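Local coordinates for protein alpha-L-rhamnosidase (Aspergillus terreus, PDB 6GSZ) that probably hydrolyses terminal non-reducing alpha-L-rhamnose residues from alpha-L-rhamnosides, as a calcium-binding glycosidase, at residues W175-Y187 with S295-P307. Residues are numbered along the deposited sequence; the frame is centred on the assembly and turned at random.
Sequences WQSYQYRHEYNTY and SFPKERLASPDGP. With NAG (2-acetamido-2-deoxy-beta-D-glucopyranose), chain B; EDO (1,2-ethanediol), chain C.
At the edge of a mixed five-stranded sheet in the rhamnosidase N-terminal domain, the short strand 301-302 lies parallel to strand 182-188, pairing His182 with Leu301 and Glu183 with Ala302. Three backbone hydrogen bonds make the join: His182 N to Arg300 O (2.8 Å), Ala302 N to His182 O (2.9 Å) and Tyr184 N to Ala302 O (3.0 Å). On the face carrying His182 and Leu301, the edge of the Phe296 ring points at the imidazole face in an offset T-shaped pair, planes at 85°. Tyr178 CD1 sits over the centre of a His182 face, while His182 NE2 is hydrogen-bonded to Ala153 O on the neighbouring strand. In the imidazole plane, a water links His182 ND1 to Tyr178 O and Arg300 NH1. The Arg300 guanidinium is sandwiched between Gln179 CA and Pro297 CG. On the opposite face, that of Glu183 and Ala302, Arg181 CG, anti to the backbone N (chi1 -175°), packs on Ala302 CB; beyond a bend at chi3, NH1 meets the anti lone pair of Glu183 OE2 at 2.7 Å. Glu183 OE1 rests against Pro304 CG (3.5 Å). Asp497 pairs with Arg181 NE and Lys496 with Asp305 OD2, so salt bridges join both segments to helix 488-503.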
loop_
_atom_site.group_PDB
_atom_site.type_symbol
_atom_site.label_atom_id
_atom_site.label_comp_id
_atom_site.label_asym_id
_atom_site.label_seq_id
_atom_site.Cartn_x
_atom_site.Cartn_y
_atom_site.Cartn_z
ATOM N N TRP A 175 -2.860 11.492 0.547
ATOM C CA TRP A 175 -1.763 12.173 1.190
ATOM C C TRP A 175 -0.494 12.130 0.332
ATOM O O TRP A 175 0.171 11.079 0.262
ATOM C CB TRP A 175 -1.489 11.626 2.591
ATOM C CG TRP A 175 -0.555 12.481 3.384
ATOM C CD1 TRP A 175 -0.063 13.711 3.053
ATOM C CD2 TRP A 175 -0.000 12.165 4.670
ATOM N NE1 TRP A 175 0.731 14.202 4.060
ATOM C CE2 TRP A 175 0.794 13.271 5.061
ATOM C CE3 TRP A 175 -0.114 11.070 5.529
ATOM C CZ2 TRP A 175 1.444 13.316 6.285
ATOM C CZ3 TRP A 175 0.555 11.096 6.729
ATOM C CH2 TRP A 175 1.300 12.223 7.112
ATOM N N GLN A 176 -0.184 13.234 -0.353
ATOM C CA GLN A 176 1.079 13.430 -1.075
ATOM C C GLN A 176 1.955 14.377 -0.238
ATOM O O GLN A 176 1.443 15.103 0.629
ATOM C CB GLN A 176 0.847 13.979 -2.490
ATOM C CG GLN A 176 0.016 13.029 -3.362
ATOM C CD GLN A 176 -1.484 13.223 -3.228
ATOM O OE1 GLN A 176 -1.984 14.367 -3.338
ATOM N NE2 GLN A 176 -2.263 12.158 -3.030
ATOM N N SER A 177 3.219 14.497 -0.622
ATOM C CA SER A 177 4.109 15.539 -0.156
ATOM C C SER A 177 3.678 16.780 -0.947
ATOM O O SER A 177 4.310 17.177 -1.913
ATOM C CB SER A 177 5.562 15.183 -0.376
ATOM O OG SER A 177 5.930 14.065 0.429
ATOM N N TYR A 178 2.611 17.435 -0.434
ATOM C CA TYR A 178 1.825 18.379 -1.250
ATOM C C TYR A 178 2.643 19.579 -1.723
ATOM O O TYR A 178 2.301 20.143 -2.775
ATOM C CB TYR A 178 0.648 18.939 -0.459
ATOM C CG TYR A 178 -0.332 17.922 0.041
ATOM C CD1 TYR A 178 -1.127 17.182 -0.822
ATOM C CD2 TYR A 178 -0.512 17.716 1.399
ATOM C CE1 TYR A 178 -2.109 16.326 -0.349
ATOM C CE2 TYR A 178 -1.471 16.857 1.897
ATOM C CZ TYR A 178 -2.273 16.137 1.028
ATOM O OH TYR A 178 -3.242 15.306 1.547
ATOM N N GLN A 179 3.672 19.989 -0.974
ATOM C CA GLN A 179 4.451 21.163 -1.429
ATOM C C GLN A 179 5.257 20.868 -2.700
ATOM O O GLN A 179 5.765 21.814 -3.327
ATOM C CB GLN A 179 5.355 21.734 -0.336
ATOM C CG GLN A 179 6.606 20.948 0.031
ATOM C CD GLN A 179 6.420 19.850 1.039
ATOM O OE1 GLN A 179 5.453 19.039 0.992
ATOM N NE2 GLN A 179 7.371 19.823 1.971
ATOM N N TYR A 180 5.463 19.577 -3.007
ATOM C CA TYR A 180 6.167 19.124 -4.207
ATOM C C TYR A 180 5.208 18.556 -5.255
ATOM O O TYR A 180 5.379 18.818 -6.446
ATOM C CB TYR A 180 7.206 18.070 -3.842
ATOM C CG TYR A 180 8.232 18.545 -2.861
ATOM C CD1 TYR A 180 9.111 19.552 -3.218
ATOM C CD2 TYR A 180 8.332 18.002 -1.590
ATOM C CE1 TYR A 180 10.069 19.999 -2.337
ATOM C CE2 TYR A 180 9.259 18.490 -0.681
ATOM C CZ TYR A 180 10.154 19.456 -1.074
ATOM O OH TYR A 180 11.084 19.975 -0.227
ATOM N N ARG A 181 4.228 17.784 -4.811
ATOM C CA ARG A 181 3.371 17.003 -5.721
ATOM C C ARG A 181 1.998 16.929 -5.069
ATOM O O ARG A 181 1.907 16.572 -3.896
ATOM C CB ARG A 181 3.968 15.613 -5.950
ATOM C CG ARG A 181 3.227 14.762 -6.976
ATOM C CD ARG A 181 3.884 13.417 -7.169
ATOM N NE ARG A 181 3.714 12.584 -5.983
ATOM C CZ ARG A 181 2.674 11.770 -5.705
ATOM N NH1 ARG A 181 1.788 11.431 -6.662
ATOM N NH2 ARG A 181 2.563 11.300 -4.449
ATOM N N HIS A 182 0.984 17.283 -5.854
ATOM C CA HIS A 182 -0.372 17.330 -5.304
ATOM C C HIS A 182 -1.302 16.682 -6.326
ATOM O O HIS A 182 -1.431 17.171 -7.452
ATOM C CB HIS A 182 -0.749 18.769 -4.997
ATOM C CG HIS A 182 -1.995 19.006 -4.210
ATOM N ND1 HIS A 182 -2.058 19.992 -3.244
ATOM C CD2 HIS A 182 -3.193 18.390 -4.243
ATOM C CE1 HIS A 182 -3.266 19.954 -2.710
ATOM N NE2 HIS A 182 -4.004 19.029 -3.326
ATOM N N GLU A 183 -1.871 15.524 -5.952
ATOM C CA GLU A 183 -2.655 14.771 -6.946
ATOM C C GLU A 183 -4.008 15.431 -7.161
ATOM O O GLU A 183 -4.584 16.050 -6.220
ATOM C CB GLU A 183 -2.889 13.302 -6.573
ATOM C CG GLU A 183 -1.638 12.457 -6.781
ATOM C CD GLU A 183 -1.753 11.021 -6.336
ATOM O OE1 GLU A 183 -2.885 10.518 -6.169
ATOM O OE2 GLU A 183 -0.684 10.351 -6.220
ATOM N N TYR A 184 -4.502 15.369 -8.396
ATOM C CA TYR A 184 -5.864 15.753 -8.718
ATOM C C TYR A 184 -6.524 14.585 -9.441
ATOM O O TYR A 184 -5.831 13.725 -10.044
ATOM C CB TYR A 184 -5.980 17.022 -9.585
ATOM C CG TYR A 184 -5.538 16.774 -11.001
ATOM C CD1 TYR A 184 -4.208 16.834 -11.364
ATOM C CD2 TYR A 184 -6.474 16.519 -11.973
ATOM C CE1 TYR A 184 -3.822 16.506 -12.660
ATOM C CE2 TYR A 184 -6.101 16.205 -13.268
ATOM C CZ TYR A 184 -4.772 16.218 -13.614
ATOM O OH TYR A 184 -4.448 15.911 -14.911
ATOM N N ASN A 185 -7.835 14.491 -9.373
ATOM C CA ASN A 185 -8.615 13.395 -9.904
ATOM C C ASN A 185 -9.434 13.801 -11.117
ATOM O O ASN A 185 -9.832 14.958 -11.236
ATOM C CB ASN A 185 -9.462 12.714 -8.844
ATOM C CG ASN A 185 -8.628 12.336 -7.641
ATOM O OD1 ASN A 185 -8.895 12.768 -6.501
ATOM N ND2 ASN A 185 -7.570 11.572 -7.877
ATOM N N THR A 186 -9.715 12.838 -11.984
ATOM C CA THR A 186 -10.490 13.024 -13.181
ATOM C C THR A 186 -11.682 12.066 -13.167
ATOM O O THR A 186 -11.519 10.845 -12.926
ATOM C CB THR A 186 -9.639 12.764 -14.429
ATOM O OG1 THR A 186 -8.511 13.633 -14.425
ATOM C CG2 THR A 186 -10.452 13.003 -15.690
ATOM N N TYR A 187 -12.883 12.592 -13.463
ATOM C CA TYR A 187 -14.091 11.790 -13.485
ATOM C C TYR A 187 -14.848 12.041 -14.790
ATOM O O TYR A 187 -14.949 13.187 -15.267
ATOM C CB TYR A 187 -14.999 12.176 -12.321
ATOM C CG TYR A 187 -14.354 11.989 -10.972
ATOM C CD1 TYR A 187 -14.313 10.740 -10.354
ATOM C CD2 TYR A 187 -13.783 13.058 -10.290
ATOM C CE1 TYR A 187 -13.704 10.551 -9.117
ATOM C CE2 TYR A 187 -13.227 12.890 -9.029
ATOM C CZ TYR A 187 -13.205 11.649 -8.408
ATOM O OH TYR A 187 -12.689 11.491 -7.157
ATOM N N SER A 295 -3.732 31.815 -3.389
ATOM C CA SER A 295 -2.532 31.637 -4.220
ATOM C C SER A 295 -2.066 30.179 -4.177
ATOM O O SER A 295 -1.967 29.580 -3.115
ATOM C CB SER A 295 -1.459 32.563 -3.749
ATOM O OG SER A 295 -0.271 32.401 -4.481
ATOM N N PHE A 296 -1.807 29.608 -5.363
ATOM C CA PHE A 296 -1.441 28.169 -5.440
ATOM C C PHE A 296 -0.680 27.879 -6.728
ATOM O O PHE A 296 -1.157 28.221 -7.814
ATOM C CB PHE A 296 -2.699 27.301 -5.407
ATOM C CG PHE A 296 -2.390 25.833 -5.435
ATOM C CD1 PHE A 296 -2.129 25.180 -4.249
ATOM C CD2 PHE A 296 -2.418 25.110 -6.615
ATOM C CE1 PHE A 296 -1.885 23.829 -4.224
ATOM C CE2 PHE A 296 -2.159 23.755 -6.590
ATOM C CZ PHE A 296 -1.884 23.128 -5.403
ATOM N N PRO A 297 0.508 27.242 -6.649
ATOM C CA PRO A 297 1.243 26.911 -7.869
ATOM C C PRO A 297 0.790 25.621 -8.554
ATOM O O PRO A 297 1.043 24.514 -8.029
ATOM C CB PRO A 297 2.690 26.822 -7.376
ATOM C CG PRO A 297 2.599 26.453 -5.932
ATOM C CD PRO A 297 1.259 26.925 -5.426
ATOM N N LYS A 298 0.140 25.769 -9.716
ATOM C CA LYS A 298 -0.429 24.618 -10.476
ATOM C C LYS A 298 0.660 23.688 -11.020
ATOM O O LYS A 298 0.314 22.637 -11.534
ATOM C CB LYS A 298 -1.308 25.119 -11.627
ATOM C CG LYS A 298 -2.625 25.744 -11.186
ATOM C CD LYS A 298 -3.544 25.993 -12.347
ATOM C CE LYS A 298 -4.885 26.529 -11.949
ATOM N NZ LYS A 298 -4.776 27.925 -11.472
ATOM N N GLU A 299 1.944 24.058 -10.864
ATOM C CA GLU A 299 3.060 23.209 -11.317
ATOM C C GLU A 299 3.157 21.939 -10.469
ATOM O O GLU A 299 3.744 20.972 -10.931
ATOM C CB GLU A 299 4.392 23.982 -11.288
ATOM C CG GLU A 299 4.462 25.042 -12.374
ATOM C CD GLU A 299 3.749 26.364 -12.096
ATOM O OE1 GLU A 299 3.278 26.601 -10.913
ATOM O OE2 GLU A 299 3.663 27.177 -13.063
ATOM N N ARG A 300 2.585 21.929 -9.248
ATOM C CA ARG A 300 2.681 20.735 -8.400
ATOM C C ARG A 300 1.610 19.696 -8.746
ATOM O O ARG A 300 1.683 18.564 -8.215
ATOM C CB ARG A 300 2.596 21.060 -6.910
ATOM C CG ARG A 300 3.022 22.456 -6.511
ATOM C CD ARG A 300 2.399 22.834 -5.177
ATOM N NE ARG A 300 3.311 23.624 -4.350
ATOM C CZ ARG A 300 2.968 24.289 -3.268
ATOM N NH1 ARG A 300 1.740 24.176 -2.780
ATOM N NH2 ARG A 300 3.827 25.096 -2.658
ATOM N N LEU A 301 0.626 20.069 -9.575
ATOM C CA LEU A 301 -0.494 19.168 -9.810
ATOM C C LEU A 301 -0.059 17.952 -10.646
ATOM O O LEU A 301 0.635 18.126 -11.648
ATOM C CB LEU A 301 -1.666 19.915 -10.450
ATOM C CG LEU A 301 -2.318 20.962 -9.551
ATOM C CD1 LEU A 301 -3.175 21.892 -10.359
ATOM C CD2 LEU A 301 -3.085 20.332 -8.415
ATOM N N ALA A 302 -0.494 16.765 -10.200
ATOM C CA ALA A 302 -0.096 15.527 -10.842
ATOM C C ALA A 302 -1.285 14.566 -10.910
ATOM O O ALA A 302 -2.101 14.470 -9.995
ATOM C CB ALA A 302 1.023 14.860 -10.074
ATOM N N SER A 303 -1.302 13.733 -11.967
ATOM C CA SER A 303 -2.190 12.590 -12.035
ATOM C C SER A 303 -1.695 11.518 -11.063
ATOM O O SER A 303 -0.485 11.341 -10.902
ATOM C CB SER A 303 -2.185 12.014 -13.436
ATOM O OG SER A 303 -2.689 12.965 -14.359
ATOM N N PRO A 304 -2.586 10.735 -10.455
ATOM C CA PRO A 304 -2.181 9.543 -9.710
ATOM C C PRO A 304 -1.422 8.548 -10.586
ATOM O O PRO A 304 -1.778 8.385 -11.765
ATOM C CB PRO A 304 -3.485 8.939 -9.238
ATOM C CG PRO A 304 -4.459 10.080 -9.220
ATOM C CD PRO A 304 -4.044 10.942 -10.388
ATOM N N ASP A 305 -0.469 7.847 -9.970
ATOM C CA ASP A 305 0.190 6.707 -10.597
ATOM C C ASP A 305 -0.538 5.420 -10.281
ATOM O O ASP A 305 -0.322 4.420 -11.011
ATOM C CB ASP A 305 1.634 6.637 -10.152
ATOM C CG ASP A 305 2.429 7.866 -10.543
ATOM O OD1 ASP A 305 2.553 8.120 -11.754
ATOM O OD2 ASP A 305 2.860 8.624 -9.633
ATOM N N GLY A 306 -1.274 5.367 -9.181
ATOM C CA GLY A 306 -1.926 4.196 -8.726
ATOM C C GLY A 306 -3.400 4.417 -8.446
ATOM O O GLY A 306 -3.951 5.417 -8.832
ATOM N N PRO A 307 -4.041 3.451 -7.784
ATOM C CA PRO A 307 -5.479 3.479 -7.632
ATOM C C PRO A 307 -5.857 4.335 -6.441
ATOM O O PRO A 307 -5.038 4.620 -5.575
ATOM C CB PRO A 307 -5.819 2.013 -7.351
ATOM C CG PRO A 307 -4.606 1.504 -6.618
ATOM C CD PRO A 307 -3.413 2.233 -7.218
HETATM C C1 NAG B . 13.138 22.484 2.943
HETATM C C2 NAG B . 11.685 22.982 2.985
HETATM C C3 NAG B . 11.571 24.226 3.833
HETATM C C4 NAG B . 12.128 24.010 5.220
HETATM C C5 NAG B . 13.561 23.492 5.086
HETATM C C6 NAG B . 14.112 23.110 6.452
HETATM C C7 NAG B . 10.030 22.688 1.187
HETATM C C8 NAG B . 9.682 23.070 -0.230
HETATM N N2 NAG B . 11.170 23.247 1.672
HETATM O O3 NAG B . 10.200 24.590 3.921
HETATM O O4 NAG B . 12.108 25.280 5.863
HETATM O O5 NAG B . 13.531 22.288 4.298
HETATM O O6 NAG B . 13.174 22.229 7.154
HETATM O O7 NAG B . 9.344 21.900 1.856
HETATM C C1 EDO C . -1.165 6.102 -4.621
HETATM O O1 EDO C . -1.803 6.577 -3.381
HETATM C C2 EDO C . -2.135 5.460 -5.619
HETATM O O2 EDO C . -2.258 3.983 -5.477
HETATM O O HOH W 1 0.066 21.698 -2.650
HETATM O O HOH W 2 7.128 24.120 -2.534
HETATM O O HOH W 3 1.995 11.227 -9.556
HETATM O O HOH W 4 -0.916 7.740 -7.160
HETATM O O HOH W 5 -1.913 15.350 -15.438
#